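Local atomic coordinates of fatty acid CoA ligase (Marinactinospora thermotolerans, PDB entry 6SQ8), a protein that belongs to the ANL superfamily of AMP-binding enzymes and binds adenosine monophosphate. Residues Q295-L308 with T320-E332. Sequence-based numbering, arbitrary orientation.
Sequences QNYGTQEAAFIAAL and TAVGRPLPHVEVE. With EQ2 (1-ethanoyl-9~{H}-pyrido[3,4-b]indole-3-carboxylic acid), chain F; AMP (adenosine monophosphate), chain G.
Tyr-297 and Val-322 pack against each other where the strand hairpin 295-308 of this ANL-type AMP-binding domain meets segment 320-332, which turns a corner at Arg-324. The Tyr-297 CB lies 3.7 Å from Val-322 CB; with the tyrosine CG anti to the backbone N (chi1 161°), the ring runs on past the valine, meeting N7 of adenosine monophosphate at its edge, in plane, while its OH bonds to Asp-380. Val-322 CG1 also approaches the adenine, 3.8 Å from AMP N1. The adenine amino group is held beside this pair: AMP N6 donates to Gln-295 OE1 (3.3 Å, 156° at the hydrogen), whose NE2 bonds to Tyr-272 and, through a water, reaches Ala-321 O. A classic beta bulge shapes the hairpin, since Ile-305 N and Ala-306 N both donate to Tyr-297 O. Backbone pairing across the contact is short, with a weak bond from Ala-307 N to Arg-324 O (3.3 Å) followed by a near-straight one from Leu-326 N to Ile-305 O (2.9 Å, 168°). Packing thins toward solvent at partly exposed Pro-325 and exposed Arg-324, whose NH2 makes a weak hydrogen bond to the backbone O of Asp-387. Separately, buried Ile-305 CG2 makes a long, loose contact with CG2 of partly exposed Val-331 (4.3 Å). On the buried side, Phe-304 lays one ring face against EQ2 C12, and its CB touches Leu-326 CD1 at 3.6 Å.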
# COMPACT_ATOMS: atom_id res chain seq x y z
N GLN A 295 8.16 9.80 0.45
CA GLN A 295 7.57 8.77 -0.37
C GLN A 295 8.04 7.40 0.15
O GLN A 295 9.14 7.29 0.69
CB GLN A 295 7.94 9.01 -1.84
CG GLN A 295 6.98 8.36 -2.82
CD GLN A 295 7.49 8.42 -4.24
OE1 GLN A 295 7.96 7.41 -4.74
NE2 GLN A 295 7.45 9.60 -4.85
N ASN A 296 7.17 6.40 0.01
CA ASN A 296 7.43 5.01 0.34
C ASN A 296 7.16 4.19 -0.92
O ASN A 296 6.17 4.42 -1.61
CB ASN A 296 6.56 4.51 1.50
CG ASN A 296 7.09 4.83 2.88
OD1 ASN A 296 8.05 5.60 3.04
ND2 ASN A 296 6.45 4.27 3.90
N TYR A 297 8.03 3.22 -1.19
CA TYR A 297 7.84 2.23 -2.24
C TYR A 297 7.91 0.84 -1.60
O TYR A 297 8.84 0.53 -0.87
CB TYR A 297 8.89 2.42 -3.33
CG TYR A 297 9.14 1.25 -4.25
CD1 TYR A 297 8.10 0.63 -4.93
CD2 TYR A 297 10.44 0.78 -4.48
CE1 TYR A 297 8.34 -0.43 -5.81
CE2 TYR A 297 10.69 -0.27 -5.35
CZ TYR A 297 9.63 -0.87 -6.02
OH TYR A 297 9.88 -1.90 -6.87
N GLY A 298 6.91 0.03 -1.90
CA GLY A 298 6.89 -1.38 -1.57
C GLY A 298 5.98 -2.13 -2.52
O GLY A 298 5.40 -1.54 -3.43
N THR A 299 5.91 -3.45 -2.34
CA THR A 299 4.98 -4.32 -3.04
C THR A 299 4.38 -5.26 -2.01
O THR A 299 4.85 -5.33 -0.89
CB THR A 299 5.66 -5.07 -4.19
OG1 THR A 299 6.32 -6.23 -3.69
CG2 THR A 299 6.65 -4.21 -4.95
N GLN A 300 3.32 -5.96 -2.39
CA GLN A 300 2.65 -6.92 -1.52
C GLN A 300 3.64 -8.03 -1.17
O GLN A 300 3.71 -8.44 -0.02
CB GLN A 300 1.40 -7.50 -2.19
CG GLN A 300 0.19 -6.58 -2.11
CD GLN A 300 -0.73 -6.90 -0.96
OE1 GLN A 300 -0.34 -7.00 0.22
NE2 GLN A 300 -1.98 -7.08 -1.33
N GLU A 301 4.44 -8.45 -2.16
CA GLU A 301 5.40 -9.51 -1.98
C GLU A 301 6.62 -9.00 -1.18
O GLU A 301 7.16 -9.72 -0.37
CB GLU A 301 5.82 -10.07 -3.34
CG GLU A 301 4.71 -10.79 -4.08
CD GLU A 301 3.86 -9.91 -4.98
OE1 GLU A 301 3.80 -8.70 -4.72
OE2 GLU A 301 3.25 -10.43 -5.93
N ALA A 302 7.05 -7.75 -1.39
CA ALA A 302 8.32 -7.28 -0.88
C ALA A 302 8.19 -6.60 0.48
O ALA A 302 9.20 -6.40 1.17
CB ALA A 302 8.92 -6.31 -1.87
N ALA A 303 6.98 -6.16 0.83
CA ALA A 303 6.78 -5.13 1.83
C ALA A 303 7.62 -3.88 1.48
O ALA A 303 7.81 -3.58 0.29
CB ALA A 303 7.11 -5.69 3.19
N PHE A 304 8.13 -3.16 2.50
CA PHE A 304 8.87 -1.92 2.32
C PHE A 304 10.17 -2.16 1.54
O PHE A 304 10.92 -3.08 1.88
CB PHE A 304 9.22 -1.33 3.68
CG PHE A 304 8.06 -0.80 4.48
CD1 PHE A 304 7.22 0.18 3.97
CD2 PHE A 304 7.83 -1.24 5.77
CE1 PHE A 304 6.16 0.67 4.71
CE2 PHE A 304 6.78 -0.74 6.52
CZ PHE A 304 5.95 0.22 5.99
N ILE A 305 10.46 -1.30 0.55
CA ILE A 305 11.71 -1.38 -0.22
C ILE A 305 12.54 -0.10 -0.09
O ILE A 305 13.73 -0.15 0.22
CB ILE A 305 11.43 -1.72 -1.69
CG1 ILE A 305 10.74 -3.07 -1.83
CG2 ILE A 305 12.73 -1.66 -2.48
CD1 ILE A 305 10.28 -3.36 -3.25
N ALA A 306 11.93 1.05 -0.39
CA ALA A 306 12.68 2.31 -0.44
C ALA A 306 11.82 3.49 0.01
O ALA A 306 10.60 3.40 0.07
CB ALA A 306 13.18 2.54 -1.83
N ALA A 307 12.51 4.58 0.37
CA ALA A 307 11.86 5.82 0.73
C ALA A 307 12.64 7.01 0.19
O ALA A 307 13.84 6.97 0.02
CB ALA A 307 11.67 5.90 2.22
N LEU A 308 11.89 8.08 -0.12
CA LEU A 308 12.40 9.35 -0.58
C LEU A 308 12.14 10.36 0.53
O LEU A 308 10.98 10.59 0.89
CB LEU A 308 11.67 9.71 -1.88
CG LEU A 308 12.25 10.86 -2.69
CD1 LEU A 308 13.54 10.47 -3.38
CD2 LEU A 308 11.26 11.35 -3.73
N THR A 320 11.50 11.83 -9.77
CA THR A 320 11.13 10.64 -10.51
C THR A 320 11.61 9.38 -9.80
O THR A 320 11.53 8.29 -10.37
CB THR A 320 11.70 10.68 -11.93
OG1 THR A 320 13.12 10.88 -11.89
CG2 THR A 320 11.03 11.75 -12.76
N ALA A 321 12.10 9.52 -8.55
CA ALA A 321 12.71 8.44 -7.81
C ALA A 321 11.81 7.97 -6.67
O ALA A 321 10.92 8.69 -6.21
CB ALA A 321 14.04 8.87 -7.26
N VAL A 322 12.07 6.74 -6.22
CA VAL A 322 11.42 6.12 -5.06
C VAL A 322 12.32 6.30 -3.85
O VAL A 322 11.85 6.24 -2.71
CB VAL A 322 11.10 4.64 -5.31
CG1 VAL A 322 9.97 4.48 -6.31
CG2 VAL A 322 12.31 3.85 -5.76
N GLY A 323 13.61 6.51 -4.12
CA GLY A 323 14.58 6.88 -3.12
C GLY A 323 15.67 5.85 -2.98
O GLY A 323 15.84 4.99 -3.83
N ARG A 324 16.41 5.96 -1.87
CA ARG A 324 17.41 4.98 -1.49
C ARG A 324 16.70 3.77 -0.89
O ARG A 324 15.70 3.92 -0.21
CB ARG A 324 18.41 5.59 -0.51
CG ARG A 324 19.47 6.48 -1.16
CD ARG A 324 20.74 6.55 -0.34
NE ARG A 324 21.69 7.49 -0.92
CZ ARG A 324 21.67 8.81 -0.71
NH1 ARG A 324 20.70 9.35 0.01
NH2 ARG A 324 22.60 9.59 -1.24
N PRO A 325 17.18 2.53 -1.14
CA PRO A 325 16.64 1.36 -0.45
C PRO A 325 16.78 1.53 1.07
O PRO A 325 17.72 2.17 1.54
CB PRO A 325 17.52 0.20 -0.93
CG PRO A 325 18.05 0.68 -2.26
CD PRO A 325 18.25 2.18 -2.08
N LEU A 326 15.84 0.95 1.81
CA LEU A 326 15.87 0.99 3.25
C LEU A 326 17.03 0.14 3.78
O LEU A 326 17.61 -0.66 3.04
CB LEU A 326 14.52 0.49 3.76
CG LEU A 326 13.33 1.39 3.45
CD1 LEU A 326 12.06 0.82 4.03
CD2 LEU A 326 13.55 2.80 3.99
N PRO A 327 17.42 0.32 5.06
CA PRO A 327 18.41 -0.54 5.69
C PRO A 327 17.98 -2.02 5.62
O PRO A 327 16.82 -2.33 5.92
CB PRO A 327 18.46 -0.05 7.15
CG PRO A 327 17.93 1.36 7.11
CD PRO A 327 16.93 1.37 5.97
N HIS A 328 18.92 -2.87 5.19
CA HIS A 328 18.81 -4.32 5.11
C HIS A 328 18.10 -4.73 3.82
O HIS A 328 17.84 -5.93 3.62
CB HIS A 328 18.15 -4.95 6.36
CG HIS A 328 18.69 -4.43 7.65
ND1 HIS A 328 19.96 -4.73 8.10
CD2 HIS A 328 18.15 -3.63 8.60
CE1 HIS A 328 20.18 -4.15 9.27
NE2 HIS A 328 19.10 -3.45 9.59
N VAL A 329 17.80 -3.75 2.95
CA VAL A 329 17.15 -4.02 1.68
C VAL A 329 18.21 -3.99 0.57
O VAL A 329 18.74 -2.94 0.24
CB VAL A 329 15.99 -3.05 1.38
CG1 VAL A 329 15.26 -3.44 0.10
CG2 VAL A 329 15.02 -3.00 2.54
N GLU A 330 18.50 -5.17 0.04
CA GLU A 330 19.38 -5.35 -1.08
C GLU A 330 18.55 -5.27 -2.36
O GLU A 330 17.52 -5.88 -2.46
CB GLU A 330 20.09 -6.70 -0.98
CG GLU A 330 20.83 -6.90 0.34
CD GLU A 330 21.37 -8.31 0.59
OE1 GLU A 330 22.29 -8.74 -0.18
OE2 GLU A 330 20.84 -8.98 1.52
N VAL A 331 19.02 -4.48 -3.34
CA VAL A 331 18.35 -4.33 -4.62
C VAL A 331 19.38 -4.59 -5.73
O VAL A 331 20.48 -4.07 -5.68
CB VAL A 331 17.71 -2.95 -4.78
CG1 VAL A 331 16.99 -2.84 -6.11
CG2 VAL A 331 16.77 -2.63 -3.64
N GLU A 332 18.98 -5.39 -6.72
CA GLU A 332 19.75 -5.55 -7.93
C GLU A 332 18.87 -5.20 -9.13
O GLU A 332 17.65 -5.33 -9.06
CB GLU A 332 20.25 -6.99 -8.08
CG GLU A 332 21.55 -7.26 -7.33
CD GLU A 332 22.04 -8.69 -7.44
OE1 GLU A 332 21.39 -9.54 -8.11
OE2 GLU A 332 23.09 -8.95 -6.83
C1 EQ2 F . 5.40 1.18 1.57
C2 EQ2 F . 4.37 1.02 0.51
O1 EQ2 F . 4.00 2.00 -0.12
C3 EQ2 F . 3.74 -0.33 0.26
N1 EQ2 F . 3.10 -0.49 -0.90
C4 EQ2 F . 2.50 -1.66 -1.19
C5 EQ2 F . 1.76 -1.76 -2.50
O2 EQ2 F . 1.79 -0.78 -3.28
O3 EQ2 F . 1.13 -2.81 -2.68
C6 EQ2 F . 2.51 -2.73 -0.31
C7 EQ2 F . 3.17 -2.60 0.90
C8 EQ2 F . 3.40 -3.47 2.03
C9 EQ2 F . 3.05 -4.78 2.35
C10 EQ2 F . 3.46 -5.30 3.55
C11 EQ2 F . 4.21 -4.55 4.45
C12 EQ2 F . 4.59 -3.26 4.16
C13 EQ2 F . 4.17 -2.73 2.94
N2 EQ2 F . 4.39 -1.47 2.42
C14 EQ2 F . 3.80 -1.38 1.19
P AMP G . 1.04 -4.48 -5.63
O1P AMP G . 1.51 -4.74 -4.23
O2P AMP G . 1.45 -5.55 -6.65
O3P AMP G . -0.43 -4.13 -5.65
O5' AMP G . 1.82 -3.10 -6.02
C5' AMP G . 3.23 -2.96 -6.32
C4' AMP G . 3.49 -1.98 -7.47
O4' AMP G . 2.95 -0.69 -7.23
C3' AMP G . 4.95 -1.74 -7.67
O3' AMP G . 5.36 -2.69 -8.61
C2' AMP G . 5.11 -0.30 -8.16
O2' AMP G . 5.21 -0.09 -9.59
C1' AMP G . 3.85 0.36 -7.64
N9 AMP G . 4.21 1.25 -6.51
C8 AMP G . 3.99 1.06 -5.19
N7 AMP G . 4.48 2.11 -4.47
C5 AMP G . 5.03 2.98 -5.34
C6 AMP G . 5.73 4.28 -5.27
N6 AMP G . 5.94 4.90 -4.10
N1 AMP G . 6.15 4.84 -6.42
C2 AMP G . 5.94 4.23 -7.62
N3 AMP G . 5.32 3.04 -7.78
C4 AMP G . 4.85 2.40 -6.69
O HOH W 1 8.83 9.68 -7.68